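Local coordinates for protein beta-n-acetylhexosaminidase (PDB 4AZI) that probably removes terminal beta-linked N-acetylglucosamine residues from glycans, as a family 20 glycoside hydrolase module of the pneumococcal exo-beta-D-N-acetylglucosaminidase StrH, at residues K81-D86 against D331-E336; G47-R52 against H120-L125. The protein carries 2 engineered substitutions. All blocks are in the same frame, centred on the assembly; numbering follows the deposited sequence. Where two conformers were deposited one is given.

Interaction 1: residues K81-D86 against D331-E336; sequences KAYYDD and DRPSAE. With OAN (O-(2-acetamido-2-deoxy D-glucopyranosylidene) amino-N-phenylcarbamate), chain C.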
loop_
_atom_site.group_PDB
_atom_site.type_symbol
_atom_site.label_atom_id
_atom_site.label_comp_id
_atom_site.label_asym_id
_atom_site.label_seq_id
_atom_site.Cartn_x
_atom_site.Cartn_y
_atom_site.Cartn_z
ATOM N N LYS A 81 -20.337 -3.277 -4.892
ATOM C CA LYS A 81 -20.981 -3.692 -6.147
ATOM C C LYS A 81 -21.414 -2.504 -7.022
ATOM O O LYS A 81 -21.384 -2.603 -8.247
ATOM C CB LYS A 81 -22.163 -4.625 -5.868
ATOM C CG LYS A 81 -21.752 -5.954 -5.255
ATOM C CD LYS A 81 -22.872 -6.976 -5.309
ATOM C CE LYS A 81 -22.299 -8.376 -5.155
ATOM N NZ LYS A 81 -23.373 -9.396 -5.042
ATOM N N ALA A 82 -21.791 -1.388 -6.392
ATOM C CA ALA A 82 -22.174 -0.160 -7.111
ATOM C C ALA A 82 -20.987 0.522 -7.785
ATOM O O ALA A 82 -21.146 1.208 -8.805
ATOM C CB ALA A 82 -22.869 0.818 -6.174
ATOM N N TYR A 83 -19.804 0.373 -7.195
ATOM C CA TYR A 83 -18.597 0.835 -7.867
ATOM C C TYR A 83 -18.239 -0.134 -8.996
ATOM O O TYR A 83 -18.083 0.279 -10.149
ATOM C CB TYR A 83 -17.412 1.048 -6.904
ATOM C CG TYR A 83 -16.115 1.104 -7.664
ATOM C CD1 TYR A 83 -15.803 2.209 -8.468
ATOM C CD2 TYR A 83 -15.237 0.016 -7.654
ATOM C CE1 TYR A 83 -14.635 2.242 -9.214
ATOM C CE2 TYR A 83 -14.064 0.040 -8.397
ATOM C CZ TYR A 83 -13.770 1.155 -9.170
ATOM O OH TYR A 83 -12.612 1.175 -9.910
ATOM N N TYR A 84 -18.115 -1.421 -8.657
ATOM C CA TYR A 84 -17.836 -2.469 -9.641
ATOM C C TYR A 84 -18.249 -3.841 -9.117
ATOM O O TYR A 84 -17.697 -4.332 -8.128
ATOM C CB TYR A 84 -16.354 -2.471 -10.071
ATOM C CG TYR A 84 -15.969 -3.611 -11.000
ATOM C CD1 TYR A 84 -16.637 -3.812 -12.213
ATOM C CD2 TYR A 84 -14.939 -4.486 -10.668
ATOM C CE1 TYR A 84 -16.290 -4.860 -13.061
ATOM C CE2 TYR A 84 -14.581 -5.526 -11.510
ATOM C CZ TYR A 84 -15.254 -5.706 -12.704
ATOM O OH TYR A 84 -14.897 -6.742 -13.529
ATOM N N ASP A 85 -19.225 -4.453 -9.785
ATOM C CA ASP A 85 -19.704 -5.776 -9.400
ATOM C C ASP A 85 -18.832 -6.842 -10.041
ATOM O O ASP A 85 -19.242 -7.504 -10.992
ATOM C CB ASP A 85 -21.180 -5.972 -9.784
ATOM C CG ASP A 85 -21.835 -7.142 -9.047
ATOM O OD1 ASP A 85 -21.122 -8.009 -8.490
ATOM O OD2 ASP A 85 -23.081 -7.192 -9.017
ATOM N N ASP A 86 -17.629 -7.000 -9.498
ATOM C CA ASP A 86 -16.656 -7.985 -9.963
ATOM C C ASP A 86 -17.204 -9.406 -9.913
ATOM O O ASP A 86 -17.602 -9.871 -8.846
ATOM C CB ASP A 86 -15.387 -7.892 -9.112
ATOM C CG ASP A 86 -14.184 -8.531 -9.775
ATOM O OD1 ASP A 86 -14.332 -9.580 -10.428
ATOM O OD2 ASP A 86 -13.080 -7.983 -9.634
ATOM N N ASP A 331 -7.342 0.662 -12.291
ATOM C CA ASP A 331 -8.239 1.728 -12.799
ATOM C C ASP A 331 -9.431 1.235 -13.627
ATOM O O ASP A 331 -10.543 1.738 -13.494
ATOM C CB ASP A 331 -7.445 2.768 -13.601
ATOM C CG ASP A 331 -6.398 3.489 -12.758
ATOM O OD1 ASP A 331 -5.745 2.841 -11.905
ATOM O OD2 ASP A 331 -6.219 4.709 -12.951
ATOM N N ARG A 332 -9.187 0.264 -14.494
ATOM C CA ARG A 332 -10.267 -0.438 -15.168
ATOM C C ARG A 332 -10.290 -1.861 -14.608
ATOM O O ARG A 332 -9.546 -2.729 -15.068
ATOM C CB ARG A 332 -10.065 -0.394 -16.689
ATOM C CG ARG A 332 -10.158 1.018 -17.266
ATOM C CD ARG A 332 -9.591 1.127 -18.679
ATOM N NE ARG A 332 -8.160 0.826 -18.705
ATOM C CZ ARG A 332 -7.613 -0.225 -19.317
ATOM N NH1 ARG A 332 -8.367 -1.093 -19.992
ATOM N NH2 ARG A 332 -6.301 -0.408 -19.255
ATOM N N PRO A 333 -11.121 -2.101 -13.574
ATOM C CA PRO A 333 -10.989 -3.373 -12.853
ATOM C C PRO A 333 -11.579 -4.577 -13.589
ATOM O O PRO A 333 -11.377 -5.717 -13.155
ATOM C CB PRO A 333 -11.722 -3.122 -11.529
ATOM C CG PRO A 333 -12.452 -1.813 -11.681
ATOM C CD PRO A 333 -12.237 -1.283 -13.067
ATOM N N SER A 334 -12.290 -4.341 -14.691
ATOM C CA SER A 334 -12.762 -5.455 -15.520
ATOM C C SER A 334 -11.625 -6.074 -16.333
ATOM O O SER A 334 -11.767 -7.182 -16.856
ATOM C CB SER A 334 -13.918 -5.032 -16.431
ATOM O OG SER A 334 -13.487 -4.073 -17.369
ATOM N N ALA A 335 -10.499 -5.364 -16.422
ATOM C CA ALA A 335 -9.320 -5.868 -17.123
ATOM C C ALA A 335 -8.816 -7.131 -16.444
ATOM O O ALA A 335 -8.867 -7.250 -15.219
ATOM C CB ALA A 335 -8.226 -4.816 -17.175
ATOM N N GLU A 336 -8.345 -8.074 -17.252
ATOM C CA GLU A 336 -7.897 -9.362 -16.751
ATOM C C GLU A 336 -6.570 -9.216 -16.013
ATOM O O GLU A 336 -5.601 -8.700 -16.570
ATOM C CB GLU A 336 -7.761 -10.358 -17.904
ATOM C CG GLU A 336 -7.341 -11.755 -17.476
ATOM C CD GLU A 336 -6.960 -12.647 -18.645
ATOM O OE1 GLU A 336 -7.002 -12.183 -19.806
ATOM O OE2 GLU A 336 -6.618 -13.822 -18.402
HETATM C CAH OAN C . -1.674 7.828 -5.357
HETATM C CAG OAN C . -2.054 7.382 -6.777
HETATM O OAN OAN C . -1.221 6.857 -7.501
HETATM N NAI OAN C . -3.318 7.621 -7.133
HETATM C CAB OAN C . -3.908 7.266 -8.441
HETATM C CAC OAN C . -4.355 5.803 -8.423
HETATM O OAJ OAN C . -5.645 5.709 -7.805
HETATM C CAD OAN C . -4.416 5.227 -9.830
HETATM O OAK OAN C . -4.862 3.883 -9.723
HETATM C CAE OAN C . -3.011 5.257 -10.453
HETATM C CAF OAN C . -2.938 4.749 -11.896
HETATM O OAM OAN C . -3.673 5.615 -12.767
HETATM O OAL OAN C . -2.407 6.578 -10.416
HETATM C CAA OAN C . -2.944 7.547 -9.613
HETATM N NAY OAN C . -2.589 8.788 -9.869
HETATM O OAQ OAN C . -1.739 8.963 -10.921
HETATM C CAP OAN C . -1.894 10.149 -11.581
HETATM O OAR OAN C . -1.129 10.439 -12.502
HETATM N NAO OAN C . -2.901 10.939 -11.174
HETATM C CAS OAN C . -3.186 12.154 -11.667
HETATM C CAT OAN C . -3.331 13.208 -10.765
HETATM C CAU OAN C . -3.631 14.492 -11.218
HETATM C CAV OAN C . -3.787 14.730 -12.583
HETATM C CAW OAN C . -3.646 13.677 -13.497
HETATM C CAX OAN C . -3.348 12.389 -13.042
HETATM O O HOH W 1 -12.227 3.096 -11.615
#

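Interaction 2: residues G47-R52 against H120-L125; sequences GNDGLR and HMDAML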
loop_
_atom_site.group_PDB
_atom_site.type_symbol
_atom_site.label_atom_id
_atom_site.label_comp_id
_atom_site.label_asym_id
_atom_site.label_seq_id
_atom_site.Cartn_x
_atom_site.Cartn_y
_atom_site.Cartn_z
ATOM N N GLY A 47 -9.394 -0.712 0.811
ATOM C CA GLY A 47 -10.336 0.339 0.460
ATOM C C GLY A 47 -9.671 1.265 -0.539
ATOM O O GLY A 47 -8.684 1.926 -0.208
ATOM N N ASN A 48 -10.204 1.295 -1.759
ATOM C CA ASN A 48 -9.720 2.174 -2.831
ATOM C C ASN A 48 -10.774 2.141 -3.928
ATOM O O ASN A 48 -10.781 1.233 -4.788
ATOM C CB ASN A 48 -8.333 1.741 -3.329
ATOM C CG ASN A 48 -7.671 2.769 -4.238
ATOM O OD1 ASN A 48 -7.479 3.938 -3.867
ATOM N ND2 ASN A 48 -7.280 2.326 -5.425
ATOM N N ASP A 49 -11.689 3.112 -3.850
ATOM C CA ASP A 49 -12.954 3.121 -4.603
ATOM C C ASP A 49 -13.898 2.044 -4.059
ATOM O O ASP A 49 -14.829 2.349 -3.324
ATOM C CB ASP A 49 -12.730 2.980 -6.122
ATOM C CG ASP A 49 -11.968 4.162 -6.716
ATOM O OD1 ASP A 49 -11.422 4.983 -5.946
ATOM O OD2 ASP A 49 -11.930 4.281 -7.958
ATOM N N GLY A 50 -13.655 0.786 -4.420
ATOM C CA GLY A 50 -14.348 -0.317 -3.764
ATOM C C GLY A 50 -13.775 -0.554 -2.376
ATOM O O GLY A 50 -12.646 -0.137 -2.072
ATOM N N LEU A 51 -14.551 -1.221 -1.530
ATOM C CA LEU A 51 -14.086 -1.618 -0.207
ATOM C C LEU A 51 -14.234 -3.126 -0.071
ATOM O O LEU A 51 -15.328 -3.631 0.188
ATOM C CB LEU A 51 -14.869 -0.883 0.882
ATOM C CG LEU A 51 -14.504 -1.237 2.322
ATOM C CD1 LEU A 51 -14.723 -2.719 2.539
ATOM C CD2 LEU A 51 -13.069 -0.854 2.656
ATOM N N ARG A 52 -13.117 -3.831 -0.247
ATOM C CA ARG A 52 -13.107 -5.281 -0.415
ATOM C C ARG A 52 -12.531 -6.031 0.785
ATOM O O ARG A 52 -11.773 -7.000 0.632
ATOM C CB ARG A 52 -12.384 -5.649 -1.719
ATOM C CG ARG A 52 -12.929 -4.901 -2.932
ATOM C CD ARG A 52 -12.519 -5.540 -4.250
ATOM N NE ARG A 52 -13.135 -4.838 -5.379
ATOM C CZ ARG A 52 -14.351 -5.099 -5.855
ATOM N NH1 ARG A 52 -15.085 -6.061 -5.321
ATOM N NH2 ARG A 52 -14.830 -4.399 -6.876
ATOM N N HIS A 120 -11.326 8.455 -3.075
ATOM C CA HIS A 120 -11.283 7.030 -3.419
ATOM C C HIS A 120 -12.106 6.157 -2.491
ATOM O O HIS A 120 -11.670 5.079 -2.071
ATOM C CB HIS A 120 -9.835 6.557 -3.484
ATOM C CG HIS A 120 -9.056 7.157 -4.622
ATOM N ND1 HIS A 120 -9.248 6.787 -5.908
ATOM C CD2 HIS A 120 -8.052 8.121 -4.636
ATOM C CE1 HIS A 120 -8.411 7.485 -6.698
ATOM N NE2 HIS A 120 -7.680 8.299 -5.916
ATOM N N MET A 121 -13.312 6.619 -2.179
ATOM C CA MET A 121 -14.180 5.939 -1.222
ATOM C C MET A 121 -15.620 5.840 -1.727
ATOM O O MET A 121 -16.573 6.011 -0.956
ATOM C CB MET A 121 -14.117 6.626 0.150
ATOM C CG MET A 121 -14.478 8.101 0.120
ATOM S SD MET A 121 -14.527 8.876 1.737
ATOM C CE MET A 121 -15.960 8.102 2.479
ATOM N N ASP A 122 -15.765 5.519 -3.014
ATOM C CA ASP A 122 -17.075 5.325 -3.648
ATOM C C ASP A 122 -17.954 4.388 -2.812
ATOM O O ASP A 122 -19.134 4.653 -2.584
ATOM C CB ASP A 122 -16.921 4.705 -5.047
ATOM C CG ASP A 122 -15.961 5.475 -5.957
ATOM O OD1 ASP A 122 -14.828 5.798 -5.534
ATOM O OD2 ASP A 122 -16.330 5.716 -7.130
ATOM N N ALA A 123 -17.371 3.273 -2.383
ATOM C CA ALA A 123 -18.132 2.224 -1.712
ATOM C C ALA A 123 -18.677 2.691 -0.372
ATOM O O ALA A 123 -19.836 2.422 -0.054
ATOM C CB ALA A 123 -17.289 0.970 -1.549
ATOM N N MET A 124 -17.851 3.412 0.389
ATOM C CA MET A 124 -18.245 3.919 1.701
ATOM C C MET A 124 -19.346 4.970 1.594
ATOM O O MET A 124 -20.224 5.032 2.449
ATOM C CB MET A 124 -17.042 4.490 2.458
ATOM C CG MET A 124 -15.959 3.475 2.793
ATOM S SD MET A 124 -14.739 4.282 3.836
ATOM C CE MET A 124 -13.234 3.416 3.423
ATOM N N LEU A 125 -19.307 5.770 0.531
ATOM C CA LEU A 125 -20.313 6.809 0.293
ATOM C C LEU A 125 -21.717 6.238 0.089
ATOM O O LEU A 125 -22.672 6.705 0.699
ATOM C CB LEU A 125 -19.914 7.694 -0.900
ATOM C CG LEU A 125 -18.620 8.512 -0.805
ATOM C CD1 LEU A 125 -18.273 9.091 -2.167
ATOM C CD2 LEU A 125 -18.671 9.610 0.253
HETATM O O HOH W 2 -14.310 5.746 -8.844
#

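Interaction 1: residues K81-D86 against D331-E336
Pro333 packs against two consecutive tyrosines, Tyr83 and Tyr84. The larger part of this apolar contact is with Tyr84. Pro333 CG lies 4.3 Å from the centroid of the Tyr84 ring, 30° off the ring normal, in an off-centre CH-pi contact. Pro333 CB approaches the same ring obliquely, 3.6 Å from Tyr84 CD2. CG of Tyr84 is anti to the backbone N (chi1 175°), which sends the ring along the proline. Its hydroxyl end runs on to Ser334, where Tyr84 OH is 3.5 Å from Ser334 CB. The backbone N of Asp86 sits over the opposite face of the ring, so the ring is held between the two. Tyr83 reaches Pro333 by its end, with OH 3.5 Å from Pro333 CG.

The polar link is indirect. Water 1 lies in the plane of the Tyr83 ring, 2.6 Å from Tyr83 OH, and donates to Asp331 O.

The third element is the ligand. The CB of Asp331 points away from 81-86, and its carboxylate takes two hydrogen bonds from the sugar hydroxyls: OAN OAK to Asp331 OD1 at 2.6 Å, and OAN OAM to Asp331 OD2 at 2.7 Å.

Lys20 binds the carbonyls of Pro333 and Ala335. The contact lies near the surface, joining the C-terminal end of helix 69-83 to the loop between strand 321-329 and helix 339-352.

Interaction 2: residues G47-R52 against H120-L125
Asp49 and His120 meet through a carboxylate and an imidazole that are nearly coplanar, their planes 15° apart. His120 ND1 donates to Asp49 OD1 over 2.8 Å, with an N-H...O angle of 152°. The bond uses the syn side of OD1, and this oxygen lies in the ring plane. CG of His120 stands beside its backbone N (chi1 -67°), which places the ring beside the aspartate, and chi2 turns ND1 to it. At the other side of the ring NE2 is bonded to Glu183. The two bonds should fix the ring's rotation.

Asp122 lies alongside Asp49 and points the same way. Its OD1 is 3.5 Å from Asp49 OD1, a close approach of like charges. Water 2 donates to both Asp49 OD2 and Asp122 OD2, and Arg19 forms a salt bridge with Asp49 OD2; both probably ease the repulsion.

Asn48 runs beside His120, with OD1 3.5 Å from His120 CB. Its amide is held by Asp16 and Asn116. The backbones are bonded too: Asp49 N to His120 O at 2.7 Å, and Ala123 N to Asp49 O at 2.9 Å. Leu51 CB packs on Ala123 CB at 3.9 Å.

The contact lies at one side of the sugar pocket of a family 20 TIM barrel, where the loops after the neighbouring strands 41-45 and 110-117 meet. Asp49 probably acts as a second-shell residue positioning His120, which touches the ligand.

How the interactions relate
From the N terminus the order is 47-52, 81-86, 120-125, 331-336, so the two contacts cross. Interaction 2 closes the shorter loop, bringing the segment after strand 41-45 to that after strand 110-117. Interaction 1 starts within this loop, at the end of helix 69-83, and reaches across most of the barrel sequence to the loop after the last strand, 321-329. The contacts touch directly. Tyr84 O is 3.1 Å from Arg52 NH2, probably a hydrogen bond. The Tyr83 ring packs on Asp49, Gly50 and Asp122. Helix 69-83 thus joins both contacts, and each supplies one residue, Asp331 or His120, to the same ligand pocket.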